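Local coordinates for protein SVS_variant_AS1 (Streptomyces sp. CWA1, PDB 6TJA) that probably cyclises geranylgeranyl diphosphate to the spirocyclic diterpene spiroviolene, as an engineered ancestral-type class I terpene cyclase, at residues 152-166 / 177-190. Sequence-based numbering, arbitrary orientation.
Sequences AHRAWLSGVAWQIGN and DYLAMRLLSAGGEP
The two helices flanking a break, 175-185 and 188-192, consistent with the broken helix G (G1/G2) of class I terpene cyclases, pack on helix 143-169 through M181, L184 and P190. The axes of segments 152-166 and 177-185 come within 7.1 Å, with 130° between their N-to-C directions. G159 permits this closeness: a side chain there would collide with L184 CB and S185 N. L184 CB instead lies 3.5 Å from G159 CA, while its CD2 reaches A155 CB.

M181 is a knob among G159, W162, Q163 and N166. Its CG, anti to the backbone N (chi1 179°), directs the chain across the indole face of W162. CB stands 3.8 Å from the centroid of the six-membered ring, a CH-pi contact, and SD lies 4.3 Å from that of the five-membered ring, a Met-aromatic contact. A180 CB meets W162 CH2 at 3.7 Å, and W162 NE1 donates to a water that also bonds weakly to D177 OD2. Replacing W162 by alanine is likely to leave the M181 sulfur without its aromatic partner and to open a gap beside A180.

At the break, G187, with positive phi, occupies the N-cap position of the next helix. W156 CA makes a CH···O contact with L184 O at 3.2 Å, and a water joins W156 NE1 to S185 O. A152 CB packs on P190 N at 3.5 Å.

R182 and E189 form salt bridges to D229 and R214 of helix 211-231. Helix 70-91 meets W156 through W82 and the engineered L83, while D177 pairs with R109 of the second subunit, whose G108 touches W162.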
ATOM      1  N   ALA A 152      -3.967  -0.828  -3.937  1.00 21.72           N
ATOM      2  CA  ALA A 152      -3.538  -0.283  -5.246  1.00 23.99           C
ATOM      3  C   ALA A 152      -3.432   1.244  -5.123  1.00 24.40           C
ATOM      4  O   ALA A 152      -2.437   1.828  -5.650  1.00 23.18           O
ATOM      5  CB  ALA A 152      -4.499  -0.685  -6.350  1.00 22.84           C
ATOM      6  N   HIS A 153      -4.385   1.823  -4.411  1.00 21.68           N
ATOM      7  CA  HIS A 153      -4.486   3.226  -4.137  1.00 24.89           C
ATOM      8  C   HIS A 153      -3.309   3.772  -3.338  1.00 24.69           C
ATOM      9  O   HIS A 153      -2.782   4.776  -3.669  1.00 25.21           O
ATOM     10  CB  HIS A 153      -5.789   3.492  -3.427  1.00 24.65           C
ATOM     11  CG  HIS A 153      -6.199   4.920  -3.379  1.00 24.59           C
ATOM     12  ND1 HIS A 153      -5.803   5.770  -2.383  1.00 25.56           N
ATOM     13  CD2 HIS A 153      -7.051   5.622  -4.150  1.00 26.67           C
ATOM     14  CE1 HIS A 153      -6.372   6.939  -2.556  1.00 25.40           C
ATOM     15  NE2 HIS A 153      -7.136   6.873  -3.617  1.00 25.17           N
ATOM     16  N   ARG A 154      -2.915   3.081  -2.288  1.00 25.10           N
ATOM     17  CA  ARG A 154      -1.782   3.507  -1.530  1.00 24.24           C
ATOM     18  C   ARG A 154      -0.536   3.369  -2.384  1.00 25.91           C
ATOM     19  O   ARG A 154       0.320   4.163  -2.290  1.00 26.08           O
ATOM     20  CB  ARG A 154      -1.601   2.764  -0.206  1.00 24.12           C
ATOM     21  CG  ARG A 154      -0.391   3.289   0.552  1.00 26.27           C
ATOM     22  CD  ARG A 154      -0.271   3.021   2.030  1.00 27.95           C
ATOM     23  NE  ARG A 154      -1.038   1.892   2.384  1.00 37.99           N
ATOM     24  CZ  ARG A 154      -2.028   1.848   3.236  1.00 38.96           C
ATOM     25  NH1 ARG A 154      -2.373   2.845   3.977  1.00 49.18           N
ATOM     26  NH2 ARG A 154      -2.612   0.717   3.376  1.00 43.78           N
ATOM     27  N   ALA A 155      -0.484   2.361  -3.230  1.00 24.19           N
ATOM     28  CA  ALA A 155       0.694   2.136  -4.099  1.00 24.92           C
ATOM     29  C   ALA A 155       0.867   3.348  -5.029  1.00 26.48           C
ATOM     30  O   ALA A 155       1.996   3.858  -5.106  1.00 24.19           O
ATOM     31  CB  ALA A 155       0.569   0.829  -4.837  1.00 24.85           C
ATOM     32  N   TRP A 156      -0.238   3.848  -5.616  1.00 23.78           N
ATOM     33  CA  TRP A 156      -0.230   5.029  -6.513  1.00 24.14           C
ATOM     34  C   TRP A 156       0.222   6.282  -5.745  1.00 24.71           C
ATOM     35  O   TRP A 156       1.101   7.035  -6.264  1.00 23.34           O
ATOM     36  CB  TRP A 156      -1.594   5.205  -7.184  1.00 26.04           C
ATOM     37  CG  TRP A 156      -1.875   6.614  -7.593  1.00 26.87           C
ATOM     38  CD1 TRP A 156      -1.222   7.336  -8.543  1.00 26.30           C
ATOM     39  CD2 TRP A 156      -2.892   7.479  -7.058  1.00 28.24           C
ATOM     40  NE1 TRP A 156      -1.730   8.596  -8.610  1.00 25.06           N
ATOM     41  CE2 TRP A 156      -2.769   8.712  -7.724  1.00 27.59           C
ATOM     42  CE3 TRP A 156      -3.869   7.341  -6.072  1.00 25.85           C
ATOM     43  CZ2 TRP A 156      -3.602   9.790  -7.449  1.00 24.57           C
ATOM     44  CZ3 TRP A 156      -4.679   8.411  -5.791  1.00 27.01           C
ATOM     45  CH2 TRP A 156      -4.524   9.624  -6.453  1.00 25.86           C
ATOM     46  N   LEU A 157      -0.318   6.516  -4.547  1.00 23.87           N
ATOM     47  CA  LEU A 157       0.086   7.669  -3.712  1.00 22.76           C
ATOM     48  C   LEU A 157       1.588   7.607  -3.393  1.00 23.06           C
ATOM     49  O   LEU A 157       2.185   8.668  -3.495  1.00 22.67           O
ATOM     50  CB  LEU A 157      -0.764   7.757  -2.451  1.00 24.41           C
ATOM     51  CG  LEU A 157      -2.233   8.125  -2.677  1.00 23.68           C
ATOM     52  CD1 LEU A 157      -3.018   7.988  -1.382  1.00 23.96           C
ATOM     53  CD2 LEU A 157      -2.366   9.525  -3.238  1.00 24.42           C
ATOM     54  N   SER A 158       2.166   6.447  -3.053  1.00 23.97           N
ATOM     55  CA  SER A 158       3.631   6.261  -2.817  1.00 26.40           C
ATOM     56  C   SER A 158       4.453   6.623  -4.056  1.00 24.70           C
ATOM     57  O   SER A 158       5.585   7.071  -3.907  1.00 24.33           O
ATOM     58  CB  SER A 158       3.969   4.865  -2.402  1.00 26.68           C
ATOM     59  OG  SER A 158       3.250   4.556  -1.227  1.00 31.89           O
ATOM     60  N   GLY A 159       3.948   6.329  -5.242  1.00 23.45           N
ATOM     61  CA  GLY A 159       4.633   6.717  -6.486  1.00 22.73           C
ATOM     62  C   GLY A 159       4.656   8.224  -6.616  1.00 23.39           C
ATOM     63  O   GLY A 159       5.713   8.762  -6.981  1.00 25.74           O
ATOM     64  N   VAL A 160       3.512   8.875  -6.369  1.00 25.69           N
ATOM     65  CA  VAL A 160       3.356  10.353  -6.468  1.00 28.70           C
ATOM     66  C   VAL A 160       4.300  11.003  -5.445  1.00 27.46           C
ATOM     67  O   VAL A 160       4.970  11.958  -5.814  1.00 30.35           O
ATOM     68  CB  VAL A 160       1.902  10.822  -6.279  1.00 28.14           C
ATOM     69  CG1 VAL A 160       1.832  12.329  -6.263  1.00 28.76           C
ATOM     70  CG2 VAL A 160       0.968  10.280  -7.365  1.00 30.50           C
ATOM     71  N   ALA A 161       4.345  10.491  -4.224  1.00 23.41           N
ATOM     72  CA  ALA A 161       5.205  10.997  -3.134  1.00 23.92           C
ATOM     73  C   ALA A 161       6.668  10.941  -3.576  1.00 22.57           C
ATOM     74  O   ALA A 161       7.359  11.932  -3.375  1.00 24.43           O
ATOM     75  CB  ALA A 161       4.977  10.194  -1.860  1.00 22.86           C
ATOM     76  N   TRP A 162       7.097   9.829  -4.174  1.00 22.97           N
ATOM     77  CA  TRP A 162       8.440   9.639  -4.791  1.00 25.87           C
ATOM     78  C   TRP A 162       8.672  10.699  -5.874  1.00 26.22           C
ATOM     79  O   TRP A 162       9.703  11.405  -5.840  1.00 21.77           O
ATOM     80  CB  TRP A 162       8.503   8.229  -5.370  1.00 26.81           C
ATOM     81  CG  TRP A 162       9.823   7.731  -5.876  1.00 27.90           C
ATOM     82  CD1 TRP A 162      10.978   8.413  -6.119  1.00 26.12           C
ATOM     83  CD2 TRP A 162      10.070   6.371  -6.272  1.00 27.84           C
ATOM     84  NE1 TRP A 162      11.946   7.562  -6.578  1.00 23.96           N
ATOM     85  CE2 TRP A 162      11.419   6.301  -6.672  1.00 26.69           C
ATOM     86  CE3 TRP A 162       9.296   5.205  -6.251  1.00 27.13           C
ATOM     87  CZ2 TRP A 162      11.995   5.104  -7.091  1.00 27.23           C
ATOM     88  CZ3 TRP A 162       9.867   4.024  -6.667  1.00 29.04           C
ATOM     89  CH2 TRP A 162      11.205   3.975  -7.066  1.00 28.24           C
ATOM     90  N   GLN A 163       7.736  10.804  -6.809  1.00 28.31           N
ATOM     91  CA  GLN A 163       7.817  11.792  -7.908  1.00 30.86           C
ATOM     92  C   GLN A 163       8.008  13.213  -7.354  1.00 28.04           C
ATOM     93  O   GLN A 163       8.966  13.880  -7.781  1.00 28.70           O
ATOM     94  CB  GLN A 163       6.582  11.694  -8.788  1.00 35.47           C
ATOM     95  CG  GLN A 163       6.860  12.149 -10.204  1.00 41.74           C
ATOM     96  CD  GLN A 163       5.613  12.702 -10.842  1.00 60.04           C
ATOM     97  OE1 GLN A 163       4.700  11.956 -11.224  1.00 59.68           O
ATOM     98  NE2 GLN A 163       5.580  14.026 -10.935  1.00 63.00           N
ATOM     99  N   ILE A 164       7.120  13.671  -6.476  1.00 25.35           N
ATOM    100  CA  ILE A 164       7.148  15.023  -5.839  1.00 26.61           C
ATOM    101  C   ILE A 164       8.487  15.242  -5.098  1.00 28.33           C
ATOM    102  O   ILE A 164       9.015  16.381  -5.129  1.00 26.37           O
ATOM    103  CB  ILE A 164       5.930  15.168  -4.903  1.00 24.40           C
ATOM    104  CG1 ILE A 164       4.633  15.297  -5.700  1.00 24.99           C
ATOM    105  CG2 ILE A 164       6.107  16.324  -3.945  1.00 25.65           C
ATOM    106  CD1 ILE A 164       3.389  15.319  -4.824  1.00 25.79           C
ATOM    107  N   GLY A 165       8.995  14.203  -4.419  1.00 27.13           N
ATOM    108  CA  GLY A 165      10.313  14.195  -3.770  1.00 27.86           C
ATOM    109  C   GLY A 165      11.400  14.499  -4.789  1.00 30.05           C
ATOM    110  O   GLY A 165      12.258  15.382  -4.493  1.00 29.62           O
ATOM    111  N   ASN A 166      11.364  13.819  -5.943  1.00 29.29           N
ATOM    112  CA  ASN A 166      12.344  14.021  -7.049  1.00 30.96           C
ATOM    113  C   ASN A 166      12.278  15.478  -7.534  1.00 30.17           C
ATOM    114  O   ASN A 166      13.357  16.109  -7.679  1.00 29.82           O
ATOM    115  CB  ASN A 166      12.110  13.055  -8.210  1.00 29.03           C
ATOM    116  CG  ASN A 166      12.531  11.632  -7.912  1.00 29.40           C
ATOM    117  OD1 ASN A 166      13.120  11.369  -6.868  1.00 29.82           O
ATOM    118  ND2 ASN A 166      12.219  10.711  -8.817  1.00 25.53           N
ATOM    119  N   ASP A 177      14.820   3.489 -11.611  1.00 24.44           N
ATOM    120  CA  ASP A 177      13.984   4.261 -10.645  1.00 25.78           C
ATOM    121  C   ASP A 177      12.749   4.864 -11.353  1.00 26.65           C
ATOM    122  O   ASP A 177      11.656   4.833 -10.745  1.00 27.78           O
ATOM    123  CB  ASP A 177      14.784   5.369  -9.951  1.00 28.24           C
ATOM    124  CG  ASP A 177      15.744   4.910  -8.857  1.00 26.91           C
ATOM    125  OD1 ASP A 177      15.740   3.724  -8.533  1.00 29.88           O
ATOM    126  OD2 ASP A 177      16.471   5.766  -8.309  1.00 33.96           O
ATOM    127  N   TYR A 178      12.902   5.434 -12.556  1.00 22.69           N
ATOM    128  CA  TYR A 178      11.793   6.062 -13.298  1.00 23.47           C
ATOM    129  C   TYR A 178      10.681   5.034 -13.571  1.00 24.49           C
ATOM    130  O   TYR A 178       9.491   5.399 -13.377  1.00 23.41           O
ATOM    131  CB  TYR A 178      12.209   6.722 -14.607  1.00 22.65           C
ATOM    132  CG  TYR A 178      11.010   7.312 -15.270  1.00 23.03           C
ATOM    133  CD1 TYR A 178      10.420   6.687 -16.356  1.00 26.08           C
ATOM    134  CD2 TYR A 178      10.367   8.405 -14.719  1.00 25.59           C
ATOM    135  CE1 TYR A 178       9.252   7.172 -16.919  1.00 25.88           C
ATOM    136  CE2 TYR A 178       9.197   8.910 -15.272  1.00 25.60           C
ATOM    137  CZ  TYR A 178       8.621   8.268 -16.355  1.00 26.50           C
ATOM    138  OH  TYR A 178       7.468   8.723 -16.918  1.00 22.74           O
ATOM    139  N   LEU A 179      11.031   3.847 -14.059  1.00 23.44           N
ATOM    140  CA  LEU A 179      10.039   2.796 -14.411  1.00 25.68           C
ATOM    141  C   LEU A 179       9.399   2.286 -13.120  1.00 26.64           C
ATOM    142  O   LEU A 179       8.157   2.166 -13.081  1.00 20.68           O
ATOM    143  CB  LEU A 179      10.724   1.674 -15.186  1.00 25.07           C
ATOM    144  CG  LEU A 179      11.269   2.080 -16.550  1.00 27.28           C
ATOM    145  CD1 LEU A 179      11.957   0.904 -17.208  1.00 28.68           C
ATOM    146  CD2 LEU A 179      10.168   2.626 -17.454  1.00 27.15           C
ATOM    147  N   ALA A 180      10.198   2.067 -12.074  1.00 24.18           N
ATOM    148  CA  ALA A 180       9.655   1.670 -10.750  1.00 26.51           C
ATOM    149  C   ALA A 180       8.659   2.732 -10.263  1.00 25.25           C
ATOM    150  O   ALA A 180       7.556   2.375  -9.824  1.00 25.77           O
ATOM    151  CB  ALA A 180      10.774   1.446  -9.758  1.00 27.61           C
ATOM    152  N   MET A 181       9.027   4.009 -10.358  1.00 24.64           N
ATOM    153  CA  MET A 181       8.250   5.134  -9.798  1.00 23.75           C
ATOM    154  C   MET A 181       6.944   5.290 -10.593  1.00 23.96           C
ATOM    155  O   MET A 181       5.855   5.380 -10.000  1.00 27.12           O
ATOM    156  CB  MET A 181       9.067   6.424  -9.903  1.00 23.89           C
ATOM    157  CG  MET A 181       8.364   7.619  -9.395  1.00 21.70           C
ATOM    158  SD  MET A 181       9.191   9.163  -9.759  1.00 25.59           S
ATOM    159  CE  MET A 181       8.853   9.341 -11.502  1.00 23.55           C
ATOM    160  N   ARG A 182       7.073   5.317 -11.901  1.00 22.76           N
ATOM    161  CA  ARG A 182       6.001   5.628 -12.856  1.00 25.00           C
ATOM    162  C   ARG A 182       4.997   4.469 -12.905  1.00 24.62           C
ATOM    163  O   ARG A 182       3.814   4.711 -13.171  1.00 28.31           O
ATOM    164  CB  ARG A 182       6.691   5.940 -14.182  1.00 26.55           C
ATOM    165  CG  ARG A 182       5.764   6.448 -15.266  1.00 28.62           C
ATOM    166  CD  ARG A 182       5.214   7.818 -14.932  1.00 30.18           C
ATOM    167  NE  ARG A 182       4.400   8.233 -16.063  1.00 32.32           N
ATOM    168  CZ  ARG A 182       3.346   9.022 -15.976  1.00 31.18           C
ATOM    169  NH1 ARG A 182       2.947   9.479 -14.803  1.00 27.57           N
ATOM    170  NH2 ARG A 182       2.681   9.314 -17.073  1.00 34.36           N
ATOM    171  N   LEU A 183       5.453   3.252 -12.650  1.00 25.37           N
ATOM    172  CA  LEU A 183       4.573   2.078 -12.488  1.00 28.11           C
ATOM    173  C   LEU A 183       3.499   2.459 -11.469  1.00 26.46           C
ATOM    174  O   LEU A 183       2.357   2.079 -11.642  1.00 28.01           O
ATOM    175  CB  LEU A 183       5.451   0.924 -12.017  1.00 30.74           C
ATOM    176  CG  LEU A 183       4.862  -0.487 -11.950  1.00 35.90           C
ATOM    177  CD1 LEU A 183       4.366  -0.991 -13.308  1.00 35.08           C
ATOM    178  CD2 LEU A 183       5.953  -1.417 -11.419  1.00 39.40           C
ATOM    179  N   LEU A 184       3.871   3.244 -10.469  1.00 22.88           N
ATOM    180  CA  LEU A 184       2.972   3.655  -9.371  1.00 22.30           C
ATOM    181  C   LEU A 184       2.295   5.003  -9.668  1.00 22.35           C
ATOM    182  O   LEU A 184       1.075   5.102  -9.451  1.00 21.15           O
ATOM    183  CB  LEU A 184       3.830   3.692  -8.105  1.00 21.45           C
ATOM    184  CG  LEU A 184       4.414   2.353  -7.654  1.00 21.46           C
ATOM    185  CD1 LEU A 184       5.069   2.506  -6.289  1.00 20.99           C
ATOM    186  CD2 LEU A 184       3.322   1.269  -7.599  1.00 23.13           C
ATOM    187  N   SER A 185       3.071   6.035 -10.044  1.00 23.29           N
ATOM    188  CA  SER A 185       2.665   7.466 -10.014  1.00 23.53           C
ATOM    189  C   SER A 185       1.660   7.781 -11.125  1.00 25.91           C
ATOM    190  O   SER A 185       0.918   8.772 -10.998  1.00 26.63           O
ATOM    191  CB  SER A 185       3.843   8.366 -10.120  1.00 21.82           C
ATOM    192  OG  SER A 185       4.483   8.202 -11.370  1.00 22.55           O
ATOM    193  N   ALA A 186       1.625   6.982 -12.184  1.00 29.40           N
ATOM    194  CA  ALA A 186       0.699   7.213 -13.323  1.00 31.17           C
ATOM    195  C   ALA A 186      -0.717   6.715 -13.016  1.00 27.57           C
ATOM    196  O   ALA A 186      -1.542   6.991 -13.829  1.00 31.75           O
ATOM    197  CB  ALA A 186       1.231   6.607 -14.605  1.00 30.59           C
ATOM    198  N   GLY A 187      -1.006   6.060 -11.885  1.00 28.18           N
ATOM    199  CA  GLY A 187      -2.390   5.728 -11.472  1.00 28.74           C
ATOM    200  C   GLY A 187      -2.980   4.431 -12.053  1.00 29.51           C
ATOM    201  O   GLY A 187      -4.232   4.212 -11.908  1.00 26.36           O
ATOM    202  N   GLY A 188      -2.129   3.569 -12.616  1.00 27.05           N
ATOM    203  CA  GLY A 188      -2.513   2.315 -13.274  1.00 27.35           C
ATOM    204  C   GLY A 188      -2.899   1.241 -12.269  1.00 28.85           C
ATOM    205  O   GLY A 188      -3.723   0.406 -12.630  1.00 24.02           O
ATOM    206  N   GLU A 189      -2.290   1.216 -11.078  1.00 24.49           N
ATOM    207  CA  GLU A 189      -2.601   0.171 -10.072  1.00 26.29           C
ATOM    208  C   GLU A 189      -4.069   0.256  -9.694  1.00 25.05           C
ATOM    209  O   GLU A 189      -4.773  -0.732  -9.845  1.00 27.76           O
ATOM    210  CB  GLU A 189      -1.694   0.229  -8.846  1.00 25.60           C
ATOM    211  CG  GLU A 189      -0.316  -0.325  -9.134  1.00 27.10           C
ATOM    212  CD  GLU A 189      -0.172  -1.835  -9.238  1.00 27.02           C
ATOM    213  OE1 GLU A 189      -1.172  -2.557  -9.130  1.00 28.95           O
ATOM    214  OE2 GLU A 189       0.971  -2.285  -9.410  1.00 28.60           O
ATOM    215  N   PRO A 190      -4.558   1.387  -9.138  1.00 24.82           N
ATOM    216  CA  PRO A 190      -5.962   1.503  -8.751  1.00 23.42           C
ATOM    217  C   PRO A 190      -6.924   1.522  -9.948  1.00 23.80           C
ATOM    218  O   PRO A 190      -8.035   1.118  -9.756  1.00 25.85           O
ATOM    219  CB  PRO A 190      -5.940   2.805  -7.944  1.00 22.36           C
ATOM    220  CG  PRO A 190      -4.870   3.617  -8.606  1.00 23.63           C
ATOM    221  CD  PRO A 190      -3.790   2.600  -8.822  1.00 24.56           C
TER
HETATM  222  O   HOH W   1      -1.003  10.595 -10.729  1.00 36.82           O
HETATM  223  O   HOH W   2      14.674   8.483  -7.483  1.00 32.00           O